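PDB 6BLJ: serine-tRNA ligase from Naegleria fowleri, which probably attaches serine to its cognate transfer RNAs in the cytoplasm, first activating the amino acid with ATP, as class II aminoacyl-tRNA synthetases do. Local coordinates for residues 333-338 with 445-450; 162-167 with 374-379; 412-417 with 437-442. One frame throughout, in Å; residues are numbered along the deposited sequence.

In the fold
Segment 162-167 comes first, in the loop that leads from the N-terminal helical region into strand 168-173. It waits 207 residues for its partner 374-379, so interaction 2 brings the loop before strand 168-173 against the end region of strand 371-375. Inside that span runs 333-338, whose own partner 445-450 comes only after interaction 2 has closed; interactions 1 and 2 therefore cross along the chain. Interaction 3 (412-417 with 437-442) is a short loop nested within interaction 1, and both use strand 436-447. All three reach the same mixed sheet, and interactions 1 and 3 touch, with a probable hydrogen bond between Glu337 and Asn442.

Interaction 1: 333-338 with 445-450; sequences FEKIEQ and LTATSR. With AMP (adenosine monophosphate), chain D.
Ile336 and Thr446 face each other as a hydrogen-bonded antiparallel pair, and three of the four backbone hydrogen bonds gather here. Ile336 N gives to Thr446 O (2.8 Å), while Ile336 O receives both Leu445 N (2.8 Å) and Thr446 N (3.1 Å), a classic beta bulge. The beta-branched side chains of Ile336 and Thr446 run side by side. At the next pair, Lys335 with Ala447, the short methyl suits a place under the nucleotide: Ala447 CB comes within 3.5 Å of AMP C1'. Lys335 bends away from 445-450 to form a salt bridge with Glu337 and a hydrogen bond with Thr283. Phe333, its CG between the backbone N and carbonyl carbon (chi1 60°), turns one ring face to the adenine, whose N3 lies 3.7 Å above the ring centre. From the opposite side Arg450 NH2 lies over adenine C4, while the guanidinium face meets the ribose at C2', the sandwich expected of motifs 2 and 3 in class II synthetases.

Toward the helix, direct bonding gives way to water, though this end is buried too. After Thr448 N to Glu334 O (2.9 Å), a water accepts from Glu334 N and donates to Thr448 OG1 (2.6 Å), a hydroxyl also hydrogen-bonded to Asn225. Strand 332-342 lies between strands 304-313 and 436-447, with helix 220-238 against Ile336 and Leu445, and helix 348-366 against Leu445 and Thr446.

Interaction 2: 162-167 with 374-379; sequences DNEDNN and VNIVSG
Asn167 and Val377 meet with their side chains at about a right angle, the amide of one reaching across to the backbone of the other. With Asn167 CG beside its own backbone N (chi1 -74°), OD1 accepts from Val377 N at 3.0 Å; the donor is tilted 33° from the carbonyl plane. The same oxygen rests 3.3 Å from Val377 CG1, and this methyl also packs against the backbone of Asn166. Ile376 instead runs alongside Asn167, pointing the same way, and its CD1 approaches Asn167 ND2 at 3.5 Å. Glu164 crosses Val377 and Ile376 obliquely, its CG 4.0 Å from Val377 CG2.

The 3-10 turn at 164-166 is introduced by an Asx turn, Asn163 OD1 accepting from Asp165 N at 2.8 Å. At the far end Gly379, with no side chain, lets its CA come 4.3 Å from Asp162 CA, whose carboxylate is hydrogen-bonded to Asn402 of the third subunit.

Chemically, a single amide does two jobs: its oxygen satisfies the backbone N-H of Val377, and its nitrogen makes a weak bond to the exposed Glu164 carboxylate (ND2 to OE2 3.3 Å), which may help set the turn of the amide. Between these two segments, then, one direct hydrogen bond is backed by close aliphatic contact from the valine and isoleucine.

Interaction 3: 412-417 with 437-442; sequences NCTDYQ and FCHMLN
Cys413 N and Met440 O make the first of two backbone hydrogen bonds that join these segments, at 3.1 Å; the second runs the other way, Met440 N to Thr414 O at 3.0 Å. Met440 thus has both its backbone polar groups satisfied. Asn412 and Leu441 form an antiparallel non-hydrogen-bonded pair, Asn412 CG packing 3.7 Å from Leu441 CD2. Asn412 suits the end of its strand because its OD1 accepts from Thr414 N (2.9 Å), making an Asx turn; the donor stands 47° above the carbonyl plane. A type II' turn, closed by Tyr416 N to Cys413 O, then ends the pairing.

Thr414 lies over the face of His439: CB sits 3.8 Å from the ring centroid in a CH-pi contact, while OG1 is hydrogen-bonded to Asn152. Ser349 OG hydrogen-bonds both His439 ND1 and Asn412 ND2. His439 NE2 meets a water at 3.2 Å, in the ring plane. That water donates to both Asp415 OD2 (2.7 Å) and Phe437 O, and the carboxylate also forms a salt bridge with Arg419.

The contact joins the end of strand 404-412 to strand 436-447, which pairs also with strand 332-342. Helix 348-366 lies against Asn412 and Leu441, and helix 416-421 follows the turn.

Interaction 1: 333-338 with 445-450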
loop_
_atom_site.group_PDB
_atom_site.type_symbol
_atom_site.label_atom_id
_atom_site.label_comp_id
_atom_site.label_asym_id
_atom_site.label_seq_id
_atom_site.Cartn_x
_atom_site.Cartn_y
_atom_site.Cartn_z
ATOM N N PHE A 333 -1.869 -18.420 -8.768
ATOM C CA PHE A 333 -1.890 -19.881 -8.811
ATOM C C PHE A 333 -3.308 -20.376 -8.529
ATOM O O PHE A 333 -4.114 -19.685 -7.889
ATOM C CB PHE A 333 -0.881 -20.471 -7.804
ATOM C CG PHE A 333 -1.144 -20.067 -6.362
ATOM C CD1 PHE A 333 -0.660 -18.866 -5.867
ATOM C CD2 PHE A 333 -1.871 -20.887 -5.510
ATOM C CE1 PHE A 333 -0.882 -18.485 -4.534
ATOM C CE2 PHE A 333 -2.109 -20.511 -4.185
ATOM C CZ PHE A 333 -1.603 -19.298 -3.699
ATOM N N GLU A 334 -3.613 -21.580 -9.020
ATOM C CA GLU A 334 -4.900 -22.201 -8.718
ATOM C C GLU A 334 -4.785 -23.065 -7.478
ATOM O O GLU A 334 -3.738 -23.668 -7.213
ATOM C CB GLU A 334 -5.426 -23.057 -9.883
ATOM C CG GLU A 334 -5.991 -22.237 -11.030
ATOM C CD GLU A 334 -4.904 -21.505 -11.826
ATOM O OE1 GLU A 334 -3.929 -22.170 -12.265
ATOM O OE2 GLU A 334 -5.034 -20.279 -12.028
ATOM N N LYS A 335 -5.869 -23.113 -6.702
ATOM C CA LYS A 335 -5.851 -23.883 -5.468
ATOM C C LYS A 335 -7.222 -24.505 -5.218
ATOM O O LYS A 335 -8.258 -23.835 -5.332
ATOM C CB LYS A 335 -5.416 -23.015 -4.268
ATOM C CG LYS A 335 -5.376 -23.806 -2.937
ATOM C CD LYS A 335 -4.652 -23.057 -1.805
ATOM C CE LYS A 335 -5.295 -21.716 -1.425
ATOM N NZ LYS A 335 -6.756 -21.818 -1.135
ATOM N N ILE A 336 -7.219 -25.791 -4.890
ATOM C CA ILE A 336 -8.417 -26.498 -4.443
ATOM C C ILE A 336 -8.368 -26.556 -2.926
ATOM O O ILE A 336 -7.373 -27.022 -2.347
ATOM C CB ILE A 336 -8.495 -27.913 -5.038
ATOM C CG1 ILE A 336 -8.319 -27.874 -6.566
ATOM C CG2 ILE A 336 -9.794 -28.607 -4.591
ATOM C CD1 ILE A 336 -9.312 -27.025 -7.304
ATOM N N GLU A 337 -9.433 -26.082 -2.289
ATOM C CA GLU A 337 -9.475 -25.801 -0.860
ATOM C C GLU A 337 -10.600 -26.594 -0.198
ATOM O O GLU A 337 -11.703 -26.705 -0.751
ATOM C CB GLU A 337 -9.674 -24.279 -0.637
ATOM C CG GLU A 337 -9.706 -23.827 0.820
ATOM C CD GLU A 337 -8.311 -23.699 1.425
ATOM O OE1 GLU A 337 -7.311 -23.958 0.713
ATOM O OE2 GLU A 337 -8.216 -23.319 2.610
ATOM N N GLN A 338 -10.305 -27.187 0.964
ATOM C CA GLN A 338 -11.336 -27.729 1.845
ATOM C C GLN A 338 -11.815 -26.633 2.786
ATOM O O GLN A 338 -10.996 -25.948 3.404
ATOM C CB GLN A 338 -10.824 -28.897 2.687
ATOM C CG GLN A 338 -10.261 -30.095 1.942
ATOM C CD GLN A 338 -9.716 -31.136 2.924
ATOM O OE1 GLN A 338 -10.475 -31.850 3.552
ATOM N NE2 GLN A 338 -8.396 -31.204 3.062
ATOM N N LEU A 445 -6.271 -28.462 -0.185
ATOM C CA LEU A 445 -6.058 -29.766 -0.794
ATOM C C LEU A 445 -4.838 -29.706 -1.705
ATOM O O LEU A 445 -3.836 -30.376 -1.440
ATOM C CB LEU A 445 -7.282 -30.268 -1.581
ATOM C CG LEU A 445 -7.164 -31.770 -1.911
ATOM C CD1 LEU A 445 -7.327 -32.628 -0.638
ATOM C CD2 LEU A 445 -8.142 -32.235 -2.956
ATOM N N THR A 446 -4.886 -28.882 -2.754
ATOM C CA THR A 446 -3.704 -28.716 -3.591
ATOM C C THR A 446 -3.669 -27.322 -4.206
ATOM O O THR A 446 -4.645 -26.864 -4.811
ATOM C CB THR A 446 -3.639 -29.811 -4.681
ATOM O OG1 THR A 446 -2.490 -29.610 -5.509
ATOM C CG2 THR A 446 -4.887 -29.826 -5.575
ATOM N N ALA A 447 -2.531 -26.654 -4.035
ATOM C CA ALA A 447 -2.173 -25.477 -4.808
ATOM C C ALA A 447 -1.295 -25.960 -5.961
ATOM O O ALA A 447 -0.220 -26.522 -5.727
ATOM C CB ALA A 447 -1.444 -24.463 -3.924
ATOM N N THR A 448 -1.766 -25.788 -7.201
ATOM C CA THR A 448 -1.260 -26.683 -8.238
ATOM C C THR A 448 0.135 -26.313 -8.737
ATOM O O THR A 448 0.904 -27.219 -9.063
ATOM C CB THR A 448 -2.261 -26.786 -9.402
ATOM O OG1 THR A 448 -2.481 -25.489 -9.981
ATOM C CG2 THR A 448 -3.600 -27.372 -8.907
ATOM N N SER A 449 0.514 -25.025 -8.789
ATOM C CA SER A 449 1.854 -24.711 -9.303
ATOM C C SER A 449 2.949 -25.276 -8.394
ATOM O O SER A 449 3.928 -25.858 -8.881
ATOM C CB SER A 449 2.015 -23.197 -9.523
ATOM O OG SER A 449 2.298 -22.460 -8.335
ATOM N N ARG A 450 2.780 -25.166 -7.070
ATOM C CA ARG A 450 3.764 -25.749 -6.158
ATOM C C ARG A 450 3.676 -27.281 -6.123
ATOM O O ARG A 450 4.699 -27.957 -5.945
ATOM C CB ARG A 450 3.599 -25.166 -4.749
ATOM C CG ARG A 450 4.712 -25.558 -3.751
ATOM C CD ARG A 450 4.560 -24.849 -2.408
ATOM N NE ARG A 450 4.733 -23.399 -2.540
ATOM C CZ ARG A 450 4.808 -22.566 -1.508
ATOM N NH1 ARG A 450 4.745 -23.046 -0.260
ATOM N NH2 ARG A 450 4.989 -21.263 -1.722
HETATM P P AMP D . -1.534 -20.394 3.004
HETATM O O1P AMP D . -0.473 -19.304 3.169
HETATM O O2P AMP D . -2.923 -20.000 2.692
HETATM O O3P AMP D . -1.448 -21.328 4.203
HETATM O "O5'" AMP D . -1.042 -21.263 1.763
HETATM C "C5'" AMP D . -1.702 -22.467 1.395
HETATM C "C4'" AMP D . -0.909 -23.209 0.340
HETATM O "O4'" AMP D . -0.957 -22.480 -0.914
HETATM C "C3'" AMP D . 0.570 -23.358 0.627
HETATM O "O3'" AMP D . 0.850 -24.452 1.481
HETATM C "C2'" AMP D . 1.175 -23.502 -0.758
HETATM O "O2'" AMP D . 1.001 -24.826 -1.230
HETATM C "C1'" AMP D . 0.283 -22.573 -1.578
HETATM N N9 AMP D . 0.846 -21.209 -1.732
HETATM C C8 AMP D . 0.825 -20.211 -0.793
HETATM N N7 AMP D . 1.391 -19.093 -1.190
HETATM C C5 AMP D . 1.809 -19.374 -2.481
HETATM C C6 AMP D . 2.480 -18.603 -3.452
HETATM N N6 AMP D . 2.820 -17.313 -3.284
HETATM N N1 AMP D . 2.779 -19.196 -4.626
HETATM C C2 AMP D . 2.402 -20.465 -4.823
HETATM N N3 AMP D . 1.744 -21.283 -3.995
HETATM C C4 AMP D . 1.482 -20.679 -2.829
HETATM O O HOH W 1 -1.503 -23.082 -9.894
#

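Interaction 2: 162-167 with 374-379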
loop_
_atom_site.group_PDB
_atom_site.type_symbol
_atom_site.label_atom_id
_atom_site.label_comp_id
_atom_site.label_asym_id
_atom_site.label_seq_id
_atom_site.Cartn_x
_atom_site.Cartn_y
_atom_site.Cartn_z
ATOM N N ASP A 162 8.079 -19.603 20.070
ATOM C CA ASP A 162 8.067 -18.486 19.130
ATOM C C ASP A 162 8.906 -18.753 17.886
ATOM O O ASP A 162 9.024 -17.867 17.034
ATOM C CB ASP A 162 8.561 -17.202 19.822
ATOM C CG ASP A 162 9.999 -17.329 20.356
ATOM O OD1 ASP A 162 10.620 -18.393 20.169
ATOM O OD2 ASP A 162 10.492 -16.374 21.004
ATOM N N ASN A 163 9.520 -19.927 17.776
ATOM C CA ASN A 163 10.441 -20.233 16.686
ATOM C C ASN A 163 9.932 -21.458 15.943
ATOM O O ASN A 163 9.833 -22.539 16.530
ATOM C CB ASN A 163 11.850 -20.485 17.237
ATOM C CG ASN A 163 12.898 -20.669 16.146
ATOM O OD1 ASN A 163 12.582 -20.882 14.978
ATOM N ND2 ASN A 163 14.165 -20.621 16.542
ATOM N N GLU A 164 9.663 -21.304 14.643
ATOM C CA GLU A 164 9.168 -22.427 13.856
ATOM C C GLU A 164 10.195 -23.538 13.679
ATOM O O GLU A 164 9.822 -24.617 13.203
ATOM C CB GLU A 164 8.668 -21.970 12.486
ATOM C CG GLU A 164 7.299 -21.332 12.539
ATOM C CD GLU A 164 6.720 -21.095 11.160
ATOM O OE1 GLU A 164 6.784 -19.945 10.678
ATOM O OE2 GLU A 164 6.185 -22.069 10.573
ATOM N N ASP A 165 11.464 -23.313 14.032
ATOM C CA ASP A 165 12.386 -24.437 14.137
ATOM C C ASP A 165 11.857 -25.494 15.089
ATOM O O ASP A 165 12.283 -26.650 15.013
ATOM C CB ASP A 165 13.769 -23.987 14.621
ATOM C CG ASP A 165 14.451 -23.047 13.651
ATOM O OD1 ASP A 165 14.108 -23.082 12.455
ATOM O OD2 ASP A 165 15.344 -22.287 14.088
ATOM N N ASN A 166 10.964 -25.114 16.005
ATOM C CA ASN A 166 10.418 -26.038 16.985
ATOM C C ASN A 166 9.063 -26.597 16.579
ATOM O O ASN A 166 8.414 -27.258 17.395
ATOM C CB ASN A 166 10.312 -25.349 18.348
ATOM C CG ASN A 166 11.661 -24.897 18.879
ATOM O OD1 ASN A 166 12.631 -25.655 18.856
ATOM N ND2 ASN A 166 11.734 -23.654 19.329
ATOM N N ASN A 167 8.621 -26.351 15.349
ATOM C CA ASN A 167 7.416 -27.008 14.857
ATOM C C ASN A 167 7.515 -28.502 15.131
ATOM O O ASN A 167 8.535 -29.129 14.833
ATOM C CB ASN A 167 7.255 -26.786 13.356
ATOM C CG ASN A 167 6.821 -25.382 12.972
ATOM O OD1 ASN A 167 6.383 -24.576 13.792
ATOM N ND2 ASN A 167 6.927 -25.096 11.681
ATOM N N VAL A 374 3.306 -31.447 10.266
ATOM C CA VAL A 374 4.005 -30.609 11.230
ATOM C C VAL A 374 3.005 -29.775 12.016
ATOM O O VAL A 374 2.024 -29.244 11.479
ATOM C CB VAL A 374 5.076 -29.712 10.577
ATOM C CG1 VAL A 374 6.128 -30.582 9.881
ATOM C CG2 VAL A 374 4.452 -28.749 9.610
ATOM N N ASN A 375 3.259 -29.697 13.326
ATOM C CA ASN A 375 2.429 -28.992 14.298
ATOM C C ASN A 375 3.030 -27.599 14.493
ATOM O O ASN A 375 4.115 -27.465 15.069
ATOM C CB ASN A 375 2.395 -29.794 15.603
ATOM C CG ASN A 375 1.477 -29.194 16.653
ATOM O OD1 ASN A 375 0.823 -28.176 16.427
ATOM N ND2 ASN A 375 1.405 -29.847 17.808
ATOM N N ILE A 376 2.333 -26.573 14.005
ATOM C CA ILE A 376 2.883 -25.219 13.917
ATOM C C ILE A 376 2.910 -24.574 15.299
ATOM O O ILE A 376 1.893 -24.547 16.009
ATOM C CB ILE A 376 2.074 -24.357 12.925
ATOM C CG1 ILE A 376 2.120 -24.947 11.509
ATOM C CG2 ILE A 376 2.619 -22.918 12.876
ATOM C CD1 ILE A 376 3.522 -25.006 10.922
ATOM N N VAL A 377 4.061 -23.989 15.654
ATOM C CA VAL A 377 4.253 -23.471 17.007
ATOM C C VAL A 377 3.272 -22.333 17.318
ATOM O O VAL A 377 2.848 -21.579 16.433
ATOM C CB VAL A 377 5.706 -23.002 17.212
ATOM C CG1 VAL A 377 6.666 -24.164 17.020
ATOM C CG2 VAL A 377 6.068 -21.846 16.272
ATOM N N SER A 378 2.942 -22.197 18.606
ATOM C CA SER A 378 1.899 -21.262 19.025
ATOM C C SER A 378 2.214 -19.827 18.613
ATOM O O SER A 378 1.306 -19.063 18.268
ATOM C CB SER A 378 1.711 -21.346 20.534
ATOM O OG SER A 378 2.945 -21.124 21.189
ATOM N N GLY A 379 3.490 -19.429 18.663
ATOM C CA GLY A 379 3.840 -18.056 18.315
ATOM C C GLY A 379 3.629 -17.700 16.850
ATOM O O GLY A 379 3.585 -16.513 16.511
#

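Interaction 3: 412-417 with 437-442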
loop_
_atom_site.group_PDB
_atom_site.type_symbol
_atom_site.label_atom_id
_atom_site.label_comp_id
_atom_site.label_asym_id
_atom_site.label_seq_id
_atom_site.Cartn_x
_atom_site.Cartn_y
_atom_site.Cartn_z
ATOM N N ASN A 412 -8.017 -25.061 12.399
ATOM C CA ASN A 412 -9.302 -24.920 13.083
ATOM C C ASN A 412 -9.366 -23.513 13.666
ATOM O O ASN A 412 -8.524 -23.146 14.492
ATOM C CB ASN A 412 -9.469 -25.959 14.191
ATOM C CG ASN A 412 -10.878 -25.959 14.790
ATOM O OD1 ASN A 412 -11.721 -25.134 14.421
ATOM N ND2 ASN A 412 -11.136 -26.883 15.725
ATOM N N CYS A 413 -10.333 -22.717 13.206
ATOM C CA CYS A 413 -10.514 -21.352 13.694
ATOM C C CYS A 413 -11.645 -21.227 14.705
ATOM O O CYS A 413 -11.989 -20.104 15.088
ATOM C CB CYS A 413 -10.756 -20.405 12.527
ATOM S SG CYS A 413 -9.326 -20.306 11.383
ATOM N N THR A 414 -12.192 -22.355 15.171
ATOM C CA THR A 414 -13.401 -22.430 15.997
ATOM C C THR A 414 -14.367 -21.311 15.624
ATOM O O THR A 414 -14.752 -21.222 14.451
ATOM C CB THR A 414 -13.063 -22.471 17.502
ATOM O OG1 THR A 414 -12.444 -21.262 17.953
ATOM C CG2 THR A 414 -12.136 -23.653 17.791
ATOM N N ASP A 415 -14.763 -20.440 16.565
ATOM C CA ASP A 415 -15.774 -19.433 16.239
ATOM C C ASP A 415 -15.195 -18.025 16.097
ATOM O O ASP A 415 -15.945 -17.045 16.156
ATOM C CB ASP A 415 -16.934 -19.462 17.245
ATOM C CG ASP A 415 -16.543 -19.051 18.657
ATOM O OD1 ASP A 415 -15.426 -18.528 18.887
ATOM O OD2 ASP A 415 -17.386 -19.279 19.557
ATOM N N TYR A 416 -13.881 -17.906 15.885
ATOM C CA TYR A 416 -13.278 -16.581 15.760
ATOM C C TYR A 416 -13.873 -15.808 14.587
ATOM O O TYR A 416 -14.250 -14.638 14.732
ATOM C CB TYR A 416 -11.761 -16.710 15.608
ATOM C CG TYR A 416 -11.014 -15.396 15.512
ATOM C CD1 TYR A 416 -10.889 -14.755 14.290
ATOM C CD2 TYR A 416 -10.402 -14.816 16.626
ATOM C CE1 TYR A 416 -10.207 -13.570 14.168
ATOM C CE2 TYR A 416 -9.698 -13.618 16.507
ATOM C CZ TYR A 416 -9.615 -13.007 15.262
ATOM O OH TYR A 416 -8.950 -11.822 15.075
ATOM N N GLN A 417 -13.957 -16.439 13.407
ATOM C CA GLN A 417 -14.486 -15.751 12.229
ATOM C C GLN A 417 -16.004 -15.800 12.160
ATOM O O GLN A 417 -16.621 -14.861 11.641
ATOM C CB GLN A 417 -13.900 -16.341 10.937
ATOM C CG GLN A 417 -13.571 -15.275 9.863
ATOM C CD GLN A 417 -12.441 -14.333 10.302
ATOM O OE1 GLN A 417 -11.375 -14.785 10.715
ATOM N NE2 GLN A 417 -12.678 -13.019 10.212
ATOM N N PHE A 437 -22.356 -19.651 18.215
ATOM C CA PHE A 437 -21.791 -19.545 16.876
ATOM C C PHE A 437 -21.271 -20.886 16.377
ATOM O O PHE A 437 -20.863 -21.748 17.162
ATOM C CB PHE A 437 -20.680 -18.482 16.832
ATOM C CG PHE A 437 -21.158 -17.110 17.217
ATOM C CD1 PHE A 437 -21.700 -16.260 16.252
ATOM C CD2 PHE A 437 -21.099 -16.675 18.529
ATOM C CE1 PHE A 437 -22.163 -15.001 16.593
ATOM C CE2 PHE A 437 -21.565 -15.414 18.879
ATOM C CZ PHE A 437 -22.092 -14.577 17.911
ATOM N N CYS A 438 -21.303 -21.059 15.057
ATOM C CA CYS A 438 -20.695 -22.233 14.445
ATOM C C CYS A 438 -19.173 -22.141 14.519
ATOM O O CYS A 438 -18.603 -21.108 14.882
ATOM C CB CYS A 438 -21.134 -22.376 12.989
ATOM S SG CYS A 438 -22.919 -22.639 12.776
ATOM N N HIS A 439 -18.513 -23.239 14.156
ATOM C CA HIS A 439 -17.072 -23.257 13.953
ATOM C C HIS A 439 -16.769 -23.351 12.465
ATOM O O HIS A 439 -17.544 -23.940 11.703
ATOM C CB HIS A 439 -16.397 -24.437 14.660
ATOM C CG HIS A 439 -16.436 -24.353 16.154
ATOM N ND1 HIS A 439 -15.680 -25.173 16.963
ATOM C CD2 HIS A 439 -17.140 -23.548 16.985
ATOM C CE1 HIS A 439 -15.929 -24.885 18.231
ATOM N NE2 HIS A 439 -16.810 -23.901 18.270
ATOM N N MET A 440 -15.615 -22.797 12.066
ATOM C CA MET A 440 -15.151 -22.859 10.691
ATOM C C MET A 440 -13.712 -23.352 10.637
ATOM O O MET A 440 -12.871 -22.953 11.455
ATOM C CB MET A 440 -15.238 -21.486 9.997
ATOM C CG MET A 440 -16.575 -21.156 9.362
ATOM S SD MET A 440 -16.546 -19.470 8.690
ATOM C CE MET A 440 -18.110 -19.500 7.823
ATOM N N LEU A 441 -13.436 -24.196 9.646
ATOM C CA LEU A 441 -12.111 -24.743 9.381
ATOM C C LEU A 441 -11.785 -24.611 7.899
ATOM O O LEU A 441 -12.683 -24.583 7.049
ATOM C CB LEU A 441 -12.015 -26.233 9.761
ATOM C CG LEU A 441 -12.420 -26.627 11.186
ATOM C CD1 LEU A 441 -13.888 -27.018 11.225
ATOM C CD2 LEU A 441 -11.520 -27.762 11.675
ATOM N N ASN A 442 -10.488 -24.565 7.587
ATOM C CA ASN A 442 -10.055 -24.633 6.200
ATOM C C ASN A 442 -8.755 -25.417 6.106
ATOM O O ASN A 442 -7.954 -25.439 7.041
ATOM C CB ASN A 442 -9.846 -23.240 5.585
ATOM C CG ASN A 442 -8.650 -22.520 6.177
ATOM O OD1 ASN A 442 -8.744 -21.899 7.228
ATOM N ND2 ASN A 442 -7.515 -22.614 5.504
HETATM O O HOH W 2 -18.776 -21.571 19.364
#